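Local coordinates for protein beta-glycosidase (Bacteroides caccae, PDB 6T2R) that belongs to glycoside hydrolase family 16 and acts as an endo-acting O-glycanase, an endo-beta-galactosidase that initiates mucin breakdown in the human gut, at residues W29-E34 / W257-Q262; R109-A114 / F187-V192; I126-Y131 / I226-L231. One frame throughout, in Å; residues are numbered along the deposited sequence.

Contact 1: residues W29-E34 / W257-Q262; sequences WELVWE and WVRHYQ. With SO4 (sulfate ion), chain B.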
loop_
_atom_site.group_PDB
_atom_site.type_symbol
_atom_site.label_atom_id
_atom_site.label_comp_id
_atom_site.label_asym_id
_atom_site.label_seq_id
_atom_site.Cartn_x
_atom_site.Cartn_y
_atom_site.Cartn_z
ATOM N N TRP A 29 -0.599 -19.191 -10.782
ATOM C CA TRP A 29 -1.238 -18.070 -10.049
ATOM C C TRP A 29 -2.753 -18.295 -10.112
ATOM O O TRP A 29 -3.242 -18.443 -11.226
ATOM C CB TRP A 29 -0.805 -16.732 -10.651
ATOM C CG TRP A 29 0.616 -16.361 -10.335
ATOM C CD1 TRP A 29 1.637 -16.202 -11.220
ATOM C CD2 TRP A 29 1.164 -16.064 -9.040
ATOM N NE1 TRP A 29 2.782 -15.851 -10.565
ATOM C CE2 TRP A 29 2.528 -15.762 -9.229
ATOM C CE3 TRP A 29 0.656 -16.077 -7.742
ATOM C CZ2 TRP A 29 3.380 -15.454 -8.178
ATOM C CZ3 TRP A 29 1.504 -15.784 -6.701
ATOM C CH2 TRP A 29 2.842 -15.466 -6.916
ATOM N N GLU A 30 -3.407 -18.463 -8.966
ATOM C CA GLU A 30 -4.877 -18.625 -8.846
ATOM C C GLU A 30 -5.437 -17.381 -8.140
ATOM O O GLU A 30 -4.923 -17.041 -7.035
ATOM C CB GLU A 30 -5.236 -19.901 -8.072
ATOM C CG GLU A 30 -4.832 -21.215 -8.737
ATOM C CD GLU A 30 -5.548 -21.629 -10.018
ATOM O OE1 GLU A 30 -5.258 -22.758 -10.543
ATOM O OE2 GLU A 30 -6.338 -20.815 -10.528
ATOM N N LEU A 31 -6.428 -16.711 -8.736
ATOM C CA LEU A 31 -7.139 -15.564 -8.102
ATOM C C LEU A 31 -7.986 -16.114 -6.955
ATOM O O LEU A 31 -8.869 -16.902 -7.227
ATOM C CB LEU A 31 -7.996 -14.819 -9.137
ATOM C CG LEU A 31 -8.696 -13.561 -8.604
ATOM C CD1 LEU A 31 -7.690 -12.465 -8.275
ATOM C CD2 LEU A 31 -9.701 -13.037 -9.604
ATOM N N VAL A 32 -7.637 -15.799 -5.709
ATOM C CA VAL A 32 -8.339 -16.286 -4.478
ATOM C C VAL A 32 -9.283 -15.171 -3.980
ATOM O O VAL A 32 -10.240 -15.504 -3.278
ATOM C CB VAL A 32 -7.368 -16.720 -3.355
ATOM C CG1 VAL A 32 -6.523 -17.929 -3.764
ATOM C CG2 VAL A 32 -6.475 -15.561 -2.854
ATOM N N TRP A 33 -9.045 -13.898 -4.337
ATOM C CA TRP A 33 -9.886 -12.761 -3.885
ATOM C C TRP A 33 -9.645 -11.529 -4.757
ATOM O O TRP A 33 -8.499 -11.317 -5.201
ATOM C CB TRP A 33 -9.611 -12.483 -2.409
ATOM C CG TRP A 33 -10.434 -11.355 -1.881
ATOM C CD1 TRP A 33 -11.720 -11.419 -1.423
ATOM C CD2 TRP A 33 -10.061 -9.971 -1.807
ATOM N NE1 TRP A 33 -12.166 -10.169 -1.053
ATOM C CE2 TRP A 33 -11.174 -9.258 -1.287
ATOM C CE3 TRP A 33 -8.916 -9.257 -2.146
ATOM C CZ2 TRP A 33 -11.138 -7.889 -1.043
ATOM C CZ3 TRP A 33 -8.880 -7.908 -1.900
ATOM C CH2 TRP A 33 -9.975 -7.227 -1.368
ATOM N N GLU A 34 -10.708 -10.772 -5.026
ATOM C CA GLU A 34 -10.605 -9.486 -5.719
ATOM C C GLU A 34 -11.651 -8.503 -5.176
ATOM O O GLU A 34 -12.679 -8.906 -4.654
ATOM C CB GLU A 34 -10.708 -9.707 -7.230
ATOM C CG GLU A 34 -12.118 -9.979 -7.740
ATOM C CD GLU A 34 -12.174 -10.263 -9.232
ATOM O OE1 GLU A 34 -11.401 -9.657 -9.998
ATOM O OE2 GLU A 34 -12.953 -11.126 -9.607
ATOM N N TRP A 257 -8.944 -1.702 -9.071
ATOM C CA TRP A 257 -9.139 -3.006 -8.368
ATOM C C TRP A 257 -7.951 -3.395 -7.490
ATOM O O TRP A 257 -6.834 -2.866 -7.655
ATOM C CB TRP A 257 -9.488 -4.183 -9.326
ATOM C CG TRP A 257 -8.623 -4.346 -10.551
ATOM C CD1 TRP A 257 -8.998 -4.067 -11.842
ATOM C CD2 TRP A 257 -7.277 -4.870 -10.653
ATOM N NE1 TRP A 257 -7.970 -4.328 -12.708
ATOM C CE2 TRP A 257 -6.914 -4.840 -12.017
ATOM C CE3 TRP A 257 -6.326 -5.329 -9.729
ATOM C CZ2 TRP A 257 -5.661 -5.246 -12.475
ATOM C CZ3 TRP A 257 -5.079 -5.714 -10.178
ATOM C CH2 TRP A 257 -4.763 -5.708 -11.533
ATOM N N VAL A 258 -8.217 -4.366 -6.618
ATOM C CA VAL A 258 -7.201 -5.108 -5.841
ATOM C C VAL A 258 -7.383 -6.560 -6.205
ATOM O O VAL A 258 -8.536 -7.015 -6.139
ATOM C CB VAL A 258 -7.376 -4.922 -4.331
ATOM C CG1 VAL A 258 -6.303 -5.669 -3.557
ATOM C CG2 VAL A 258 -7.391 -3.451 -3.961
ATOM N N ARG A 259 -6.287 -7.255 -6.514
ATOM C CA ARG A 259 -6.343 -8.720 -6.775
ATOM C C ARG A 259 -5.305 -9.418 -5.915
ATOM O O ARG A 259 -4.211 -8.897 -5.733
ATOM C CB ARG A 259 -6.179 -9.074 -8.256
ATOM C CG ARG A 259 -7.381 -8.665 -9.099
ATOM C CD ARG A 259 -6.975 -8.620 -10.562
ATOM N NE ARG A 259 -8.085 -8.285 -11.435
ATOM C CZ ARG A 259 -7.952 -8.086 -12.726
ATOM N NH1 ARG A 259 -6.777 -8.227 -13.307
ATOM N NH2 ARG A 259 -8.987 -7.755 -13.448
ATOM N N HIS A 260 -5.714 -10.560 -5.381
ATOM C CA HIS A 260 -4.890 -11.423 -4.527
ATOM C C HIS A 260 -4.836 -12.780 -5.199
ATOM O O HIS A 260 -5.896 -13.339 -5.456
ATOM C CB HIS A 260 -5.465 -11.421 -3.111
ATOM C CG HIS A 260 -4.625 -12.147 -2.139
ATOM N ND1 HIS A 260 -3.282 -12.106 -2.203
ATOM C CD2 HIS A 260 -4.958 -12.934 -1.097
ATOM C CE1 HIS A 260 -2.785 -12.821 -1.218
ATOM N NE2 HIS A 260 -3.805 -13.354 -0.528
ATOM N N TYR A 261 -3.630 -13.240 -5.522
ATOM C CA TYR A 261 -3.375 -14.580 -6.090
ATOM C C TYR A 261 -2.567 -15.427 -5.100
ATOM O O TYR A 261 -1.822 -14.868 -4.235
ATOM C CB TYR A 261 -2.627 -14.427 -7.406
ATOM C CG TYR A 261 -3.321 -13.631 -8.482
ATOM C CD1 TYR A 261 -3.231 -12.245 -8.559
ATOM C CD2 TYR A 261 -4.010 -14.292 -9.489
ATOM C CE1 TYR A 261 -3.836 -11.532 -9.588
ATOM C CE2 TYR A 261 -4.634 -13.593 -10.515
ATOM C CZ TYR A 261 -4.541 -12.214 -10.575
ATOM O OH TYR A 261 -5.136 -11.588 -11.633
ATOM N N GLN A 262 -2.670 -16.746 -5.263
ATOM C CA GLN A 262 -1.782 -17.728 -4.607
ATOM C C GLN A 262 -1.222 -18.651 -5.688
ATOM O O GLN A 262 -1.963 -18.990 -6.628
ATOM C CB GLN A 262 -2.533 -18.551 -3.561
ATOM C CG GLN A 262 -3.001 -17.762 -2.362
ATOM C CD GLN A 262 -1.871 -17.340 -1.465
ATOM O OE1 GLN A 262 -0.701 -17.578 -1.768
ATOM N NE2 GLN A 262 -2.232 -16.650 -0.392
HETATM S S SO4 B . -5.479 -15.675 1.496
HETATM O O1 SO4 B . -4.451 -14.640 1.600
HETATM O O2 SO4 B . -6.682 -15.110 0.908
HETATM O O3 SO4 B . -5.778 -16.156 2.808
HETATM O O4 SO4 B . -5.002 -16.736 0.644
#

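Contact 2: residues R109-A114 / F187-V192; sequences RIEVRA and FNVYGV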
loop_
_atom_site.group_PDB
_atom_site.type_symbol
_atom_site.label_atom_id
_atom_site.label_comp_id
_atom_site.label_asym_id
_atom_site.label_seq_id
_atom_site.Cartn_x
_atom_site.Cartn_y
_atom_site.Cartn_z
ATOM N N ARG A 109 0.438 -13.036 -3.997
ATOM C CA ARG A 109 0.673 -11.868 -4.882
ATOM C C ARG A 109 -0.446 -10.882 -4.588
ATOM O O ARG A 109 -1.601 -11.269 -4.688
ATOM C CB ARG A 109 0.687 -12.323 -6.345
ATOM C CG ARG A 109 0.394 -11.235 -7.369
ATOM C CD ARG A 109 0.767 -11.629 -8.791
ATOM N NE ARG A 109 2.183 -11.897 -8.969
ATOM C CZ ARG A 109 2.739 -12.306 -10.101
ATOM N NH1 ARG A 109 1.991 -12.487 -11.168
ATOM N NH2 ARG A 109 4.040 -12.525 -10.172
ATOM N N ILE A 110 -0.115 -9.682 -4.156
ATOM C CA ILE A 110 -1.106 -8.592 -3.977
ATOM C C ILE A 110 -0.870 -7.599 -5.094
ATOM O O ILE A 110 0.301 -7.146 -5.234
ATOM C CB ILE A 110 -0.969 -7.973 -2.584
ATOM C CG1 ILE A 110 -1.079 -9.050 -1.509
ATOM C CG2 ILE A 110 -2.029 -6.924 -2.400
ATOM C CD1 ILE A 110 -0.947 -8.540 -0.094
ATOM N N GLU A 111 -1.911 -7.272 -5.854
ATOM C CA GLU A 111 -1.781 -6.292 -6.959
ATOM C C GLU A 111 -2.914 -5.289 -6.839
ATOM O O GLU A 111 -4.064 -5.681 -6.458
ATOM C CB GLU A 111 -1.856 -6.887 -8.364
ATOM C CG GLU A 111 -0.750 -7.854 -8.695
ATOM C CD GLU A 111 -0.932 -8.516 -10.062
ATOM O OE1 GLU A 111 -2.064 -8.618 -10.499
ATOM O OE2 GLU A 111 0.069 -8.916 -10.682
ATOM N N VAL A 112 -2.573 -4.037 -7.112
ATOM C CA VAL A 112 -3.555 -2.922 -7.101
ATOM C C VAL A 112 -3.357 -2.139 -8.390
ATOM O O VAL A 112 -2.181 -1.727 -8.686
ATOM C CB VAL A 112 -3.384 -2.043 -5.845
ATOM C CG1 VAL A 112 -4.373 -0.884 -5.822
ATOM C CG2 VAL A 112 -3.507 -2.875 -4.582
ATOM N N ARG A 113 -4.452 -1.874 -9.089
ATOM C CA ARG A 113 -4.405 -1.088 -10.344
ATOM C C ARG A 113 -4.968 0.306 -10.043
ATOM O O ARG A 113 -6.133 0.423 -9.557
ATOM C CB ARG A 113 -5.111 -1.847 -11.474
ATOM C CG ARG A 113 -5.165 -1.040 -12.764
ATOM C CD ARG A 113 -5.795 -1.809 -13.906
ATOM N NE ARG A 113 -5.426 -1.241 -15.198
ATOM C CZ ARG A 113 -6.243 -0.532 -15.983
ATOM N NH1 ARG A 113 -7.476 -0.244 -15.601
ATOM N NH2 ARG A 113 -5.797 -0.054 -17.123
ATOM N N ALA A 114 -4.174 1.339 -10.311
ATOM C CA ALA A 114 -4.445 2.707 -9.838
ATOM C C ALA A 114 -3.899 3.691 -10.847
ATOM O O ALA A 114 -2.819 3.418 -11.454
ATOM C CB ALA A 114 -3.801 2.946 -8.488
ATOM N N PHE A 187 -3.267 4.246 -15.784
ATOM C CA PHE A 187 -3.344 3.170 -14.779
ATOM C C PHE A 187 -2.039 2.372 -14.844
ATOM O O PHE A 187 -1.487 2.138 -15.936
ATOM C CB PHE A 187 -4.539 2.241 -14.998
ATOM C CG PHE A 187 -5.860 2.825 -14.564
ATOM C CD1 PHE A 187 -6.258 2.760 -13.230
ATOM C CD2 PHE A 187 -6.723 3.401 -15.484
ATOM C CE1 PHE A 187 -7.458 3.315 -12.818
ATOM C CE2 PHE A 187 -7.931 3.926 -15.065
ATOM C CZ PHE A 187 -8.288 3.911 -13.737
ATOM N N ASN A 188 -1.551 1.957 -13.682
ATOM C CA ASN A 188 -0.391 1.054 -13.582
ATOM C C ASN A 188 -0.784 0.000 -12.562
ATOM O O ASN A 188 -1.629 0.295 -11.688
ATOM C CB ASN A 188 0.846 1.832 -13.190
ATOM C CG ASN A 188 1.220 2.912 -14.186
ATOM O OD1 ASN A 188 1.963 2.644 -15.112
ATOM N ND2 ASN A 188 0.786 4.149 -13.960
ATOM N N VAL A 189 -0.184 -1.171 -12.646
ATOM C CA VAL A 189 -0.443 -2.283 -11.686
ATOM C C VAL A 189 0.762 -2.433 -10.743
ATOM O O VAL A 189 1.821 -2.876 -11.215
ATOM C CB VAL A 189 -0.732 -3.594 -12.427
ATOM C CG1 VAL A 189 -1.051 -4.719 -11.438
ATOM C CG2 VAL A 189 -1.872 -3.408 -13.432
ATOM N N TYR A 190 0.578 -2.106 -9.463
ATOM C CA TYR A 190 1.594 -2.234 -8.390
ATOM C C TYR A 190 1.411 -3.575 -7.698
ATOM O O TYR A 190 0.273 -3.884 -7.278
ATOM C CB TYR A 190 1.509 -1.012 -7.468
ATOM C CG TYR A 190 1.595 0.290 -8.234
ATOM C CD1 TYR A 190 2.817 0.782 -8.650
ATOM C CD2 TYR A 190 0.453 0.980 -8.622
ATOM C CE1 TYR A 190 2.911 1.950 -9.382
ATOM C CE2 TYR A 190 0.521 2.152 -9.354
ATOM C CZ TYR A 190 1.760 2.644 -9.723
ATOM O OH TYR A 190 1.854 3.808 -10.432
ATOM N N GLY A 191 2.492 -4.354 -7.615
ATOM C CA GLY A 191 2.451 -5.726 -7.078
ATOM C C GLY A 191 3.662 -6.096 -6.223
ATOM O O GLY A 191 4.768 -5.514 -6.396
ATOM N N VAL A 192 3.439 -6.985 -5.260
ATOM C CA VAL A 192 4.494 -7.660 -4.470
ATOM C C VAL A 192 4.102 -9.133 -4.404
ATOM O O VAL A 192 2.867 -9.400 -4.299
ATOM C CB VAL A 192 4.667 -7.028 -3.078
ATOM C CG1 VAL A 192 3.456 -7.274 -2.147
ATOM C CG2 VAL A 192 5.985 -7.483 -2.437
HETATM O O HOH W 1 -0.432 4.642 -11.379
#

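Contact 3: residues I126-Y131 / I226-L231; sequences IWTLPY and IPQYLL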
loop_
_atom_site.group_PDB
_atom_site.type_symbol
_atom_site.label_atom_id
_atom_site.label_comp_id
_atom_site.label_asym_id
_atom_site.label_seq_id
_atom_site.Cartn_x
_atom_site.Cartn_y
_atom_site.Cartn_z
ATOM N N ILE A 126 0.399 2.551 -1.376
ATOM C CA ILE A 126 -0.258 1.214 -1.297
ATOM C C ILE A 126 0.706 0.335 -0.509
ATOM O O ILE A 126 1.870 0.213 -0.915
ATOM C CB ILE A 126 -0.523 0.658 -2.710
ATOM C CG1 ILE A 126 -1.403 1.608 -3.527
ATOM C CG2 ILE A 126 -1.093 -0.747 -2.630
ATOM C CD1 ILE A 126 -1.487 1.328 -5.018
ATOM N N TRP A 127 0.264 -0.268 0.580
ATOM C CA TRP A 127 1.237 -0.884 1.490
ATOM C C TRP A 127 0.552 -1.820 2.455
ATOM O O TRP A 127 -0.701 -1.769 2.564
ATOM C CB TRP A 127 2.034 0.223 2.175
ATOM C CG TRP A 127 1.278 1.229 2.987
ATOM C CD1 TRP A 127 0.312 2.114 2.584
ATOM C CD2 TRP A 127 1.580 1.579 4.355
ATOM N NE1 TRP A 127 -0.038 2.945 3.622
ATOM C CE2 TRP A 127 0.715 2.633 4.715
ATOM C CE3 TRP A 127 2.485 1.075 5.307
ATOM C CZ2 TRP A 127 0.736 3.197 5.979
ATOM C CZ3 TRP A 127 2.505 1.630 6.569
ATOM C CH2 TRP A 127 1.640 2.681 6.884
ATOM N N THR A 128 1.358 -2.662 3.101
ATOM C CA THR A 128 0.876 -3.658 4.067
ATOM C C THR A 128 1.689 -3.620 5.359
ATOM O O THR A 128 2.875 -3.284 5.343
ATOM C CB THR A 128 0.868 -5.070 3.475
ATOM O OG1 THR A 128 2.211 -5.563 3.472
ATOM C CG2 THR A 128 0.208 -5.099 2.113
ATOM N N LEU A 129 0.976 -3.958 6.429
ATOM C CA LEU A 129 1.411 -4.057 7.836
ATOM C C LEU A 129 0.920 -5.398 8.367
ATOM O O LEU A 129 0.035 -5.992 7.773
ATOM C CB LEU A 129 0.817 -2.878 8.613
ATOM C CG LEU A 129 1.487 -1.532 8.334
ATOM C CD1 LEU A 129 0.823 -0.457 9.143
ATOM C CD2 LEU A 129 2.987 -1.590 8.612
ATOM N N PRO A 130 1.502 -5.921 9.467
ATOM C CA PRO A 130 1.004 -7.149 10.083
ATOM C C PRO A 130 -0.460 -7.035 10.498
ATOM O O PRO A 130 -0.844 -6.047 11.118
ATOM C CB PRO A 130 1.923 -7.368 11.297
ATOM C CG PRO A 130 3.173 -6.567 10.936
ATOM C CD PRO A 130 2.671 -5.374 10.156
ATOM N N TYR A 131 -1.241 -8.044 10.094
ATOM C CA TYR A 131 -2.681 -8.190 10.406
ATOM C C TYR A 131 -2.845 -8.291 11.921
ATOM O O TYR A 131 -3.753 -7.670 12.472
ATOM C CB TYR A 131 -3.278 -9.442 9.752
ATOM C CG TYR A 131 -4.770 -9.497 9.935
ATOM C CD1 TYR A 131 -5.618 -8.758 9.110
ATOM C CD2 TYR A 131 -5.310 -10.215 10.990
ATOM C CE1 TYR A 131 -6.984 -8.745 9.324
ATOM C CE2 TYR A 131 -6.674 -10.253 11.189
ATOM C CZ TYR A 131 -7.509 -9.508 10.363
ATOM O OH TYR A 131 -8.850 -9.521 10.625
ATOM N N ILE A 226 4.008 -13.371 7.456
ATOM C CA ILE A 226 2.969 -13.335 8.502
ATOM C C ILE A 226 1.774 -12.686 7.824
ATOM O O ILE A 226 1.933 -11.922 6.876
ATOM C CB ILE A 226 3.411 -12.536 9.749
ATOM C CG1 ILE A 226 3.783 -11.083 9.411
ATOM C CG2 ILE A 226 4.528 -13.251 10.500
ATOM C CD1 ILE A 226 4.212 -10.276 10.644
ATOM N N PRO A 227 0.553 -12.949 8.315
ATOM C CA PRO A 227 -0.635 -12.350 7.727
ATOM C C PRO A 227 -0.518 -10.821 7.700
ATOM O O PRO A 227 -0.073 -10.235 8.680
ATOM C CB PRO A 227 -1.746 -12.776 8.684
ATOM C CG PRO A 227 -1.222 -14.037 9.317
ATOM C CD PRO A 227 0.252 -13.778 9.497
ATOM N N GLN A 228 -0.991 -10.222 6.606
ATOM C CA GLN A 228 -0.890 -8.774 6.324
ATOM C C GLN A 228 -2.298 -8.183 6.280
ATOM O O GLN A 228 -3.244 -8.921 5.903
ATOM C CB GLN A 228 -0.149 -8.597 4.989
ATOM C CG GLN A 228 1.212 -9.304 4.957
ATOM C CD GLN A 228 2.271 -8.511 5.686
ATOM O OE1 GLN A 228 2.308 -7.287 5.582
ATOM N NE2 GLN A 228 3.115 -9.200 6.463
ATOM N N TYR A 229 -2.432 -6.897 6.609
ATOM C CA TYR A 229 -3.573 -6.075 6.136
ATOM C C TYR A 229 -3.046 -5.030 5.148
ATOM O O TYR A 229 -1.843 -4.648 5.207
ATOM C CB TYR A 229 -4.372 -5.507 7.304
ATOM C CG TYR A 229 -3.812 -4.315 8.047
ATOM C CD1 TYR A 229 -4.206 -3.034 7.714
ATOM C CD2 TYR A 229 -2.969 -4.468 9.139
ATOM C CE1 TYR A 229 -3.752 -1.927 8.417
ATOM C CE2 TYR A 229 -2.508 -3.373 9.853
ATOM C CZ TYR A 229 -2.921 -2.104 9.506
ATOM O OH TYR A 229 -2.514 -1.017 10.209
ATOM N N LEU A 230 -3.940 -4.584 4.264
ATOM C CA LEU A 230 -3.631 -3.721 3.102
ATOM C C LEU A 230 -4.167 -2.327 3.389
ATOM O O LEU A 230 -5.275 -2.229 3.922
ATOM C CB LEU A 230 -4.345 -4.297 1.883
ATOM C CG LEU A 230 -4.197 -3.473 0.616
ATOM C CD1 LEU A 230 -2.729 -3.234 0.246
ATOM C CD2 LEU A 230 -4.923 -4.169 -0.521
ATOM N N LEU A 231 -3.347 -1.332 3.139
ATOM C CA LEU A 231 -3.654 0.111 3.251
ATOM C C LEU A 231 -3.496 0.694 1.846
ATOM O O LEU A 231 -2.447 0.405 1.167
ATOM C CB LEU A 231 -2.671 0.799 4.217
ATOM C CG LEU A 231 -2.600 0.240 5.646
ATOM C CD1 LEU A 231 -1.596 -0.919 5.740
ATOM C CD2 LEU A 231 -2.188 1.323 6.626
HETATM O O HOH W 2 4.218 -5.798 6.453
#

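Contact 1: residues W29-E34 / W257-Q262
His-260 stands across an antiparallel strand pair from two successive residues, Val-32 and Trp-33: a classic beta bulge in the beta-sandwich of family GH16. The evidence lies in the backbone: Val-32 N bonds to His-260 O at 3.0 Å, Trp-33 N reaches the same oxygen only weakly at 3.4 Å, and His-260 N returns a bond to Trp-33 O. Before the bulge Leu-31 pairs with Tyr-261, and beyond it Glu-34 pairs with Arg-259, a shift of one residue.

His-260 can be followed outward. Its CB lies at the edge of the Trp-33 indole, 4.2 Å from CE3. With CG anti to the backbone N (chi1 -174°), the imidazole lies beside Val-32, whose CG2 is 3.5 Å from CD2. ND1 bonds to the backbone oxygen of Arg-109 on the neighbouring strand. At the tip, NE2 donates to O1 of a sulfate ion at 2.6 Å, with an N-H...O angle of 148°. The sulfate probably comes from the crystallisation liquor. It is also held by Gln-262 NE2, 3.0 Å from its O4, and by His-106 N; Gln-262 NE2 has a further partner in His-106 O. The anion is thus gripped by one imidazole, one amide and one backbone N-H.

The residues on the other face make a separate row. Arg-259 lays its guanidinium over the Trp-257 ring and makes a long salt bridge through NE to Glu-34 OE1. Next in line, Leu-31 rests on the Tyr-261 ring in a CH-pi contact: its CD1 stands 4.0 Å from the ring centroid, 15° off the normal.

Contact 2: residues R109-A114 / F187-V192
Arg-113 holds its CG opposite the backbone N (chi1 176°) and runs extended to NE, where a chi4 of -107° turns the guanidinium face toward Phe-187. Phe-187 has CG anti to its carbonyl carbon, and its CB sits over the centre of that face, 3.4 Å from Arg-113 CZ. The two planes are only 19° apart, and Arg-113 NH1 lies above one face of the phenyl ring, 3.6 Å from Phe-187 CG. A salt bridge from NH1 to Asp-256 gives the charge its partner.

Beside this pair, Val-189 CG1 touches Glu-111 CB at 3.8 Å. On the face carrying Val-112 and Tyr-190, a water joins three polar groups: it donates to Ala-114 O at 2.7 Å, accepts from Asn-188 ND2, and bonds to Tyr-190 OH at 2.6 Å. Asn-188 ND2 is shared with Asn-183 O.

Six backbone bonds link the strands in reciprocal pairs, Ile-110 with Val-192, Val-112 with Tyr-190 and Ala-114 with Asn-188, without a shift in register. Glu-111 and Arg-113 flank Val-189 on one face, while Ile-110, Val-112 and Val-192 on the other are buried together with Tyr-190 and Asn-188. This regular antiparallel ladder is characteristic of a sheet in the GH16 beta-sandwich.

Contact 3: residues I126-Y131 / I226-L231
Leu-231 lies over one face of the Trp-127 indole: its CB makes a CH-pi contact 3.7 Å from the centroid of the five-membered ring, while CD2 covers the six-membered side, 3.5 Å from CZ2. Trp-127 reaches this position with CG between its backbone N and carbonyl carbon (chi1 59°), which brings the ring back toward the opposite strand. The indole is further located by a hydrogen bond from NE1 to Asp-233 and by an edge-to-face meeting with Trp-57. It also touches Glu-143 and Asp-145, in the Glu-Val-Asp-Ile-Met-Glu sequence that matches the GH16 signature.

At the edge of the Tyr-229 ring, Pro-130 O lies in the ring plane, 3.3 Å from CD2. The Leu-129 and Tyr-229 side chains run side by side in the same direction, with Leu-129 CB 3.6 Å from Tyr-229 CE2.

Reciprocal backbone bonds join Trp-127 with Leu-231 and Leu-129 with Tyr-229. Beyond Pro-130, in a non-hydrogen-bonded pair with Gln-228, Tyr-131 N continues the alternation and bonds to Pro-227 O at 2.9 Å, approaching from above the carbonyl plane.

On the side away from Trp-127 and Tyr-229, Thr-128 and Gln-228 cross at about a right angle. Thr-128 OG1 donates to Gln-228 OE1 at 2.7 Å, tilted 32° from the amide carbonyl plane. A water that also donates to Thr-128 O gives OE1 a second bond, at 2.6 Å. Gln-228 NE2 donates to Ile-226 O in its own segment. OE1 thus has two donors and NE2 one acceptor, which fixes which end of this buried amide is which, among side chains that otherwise meet largely through apolar atoms.

How the contacts relate
From the N terminus, strand 29-35 opens contact 1, which closes last, when strand 251-263 returns to it. Inside that long loop, 109-114 begins contact 2 and 126-131 begins contact 3; 187-192 then closes contact 2 before 226-231 closes contact 3, so these two cross. Contacts 1 and 2 adjoin within one sheet, because strands 251-263 and 108-116 pair directly, as the bond between Arg-259 N and Glu-111 O at 2.7 Å attests. Contact 3 meets both through side chains: Ile-126 CD1 is 3.7 Å from Val-112 CG1, and Leu-230 CD2 is 3.7 Å from Val-258 CG1. This is consistent with packing between facing layers of the GH16 sandwich.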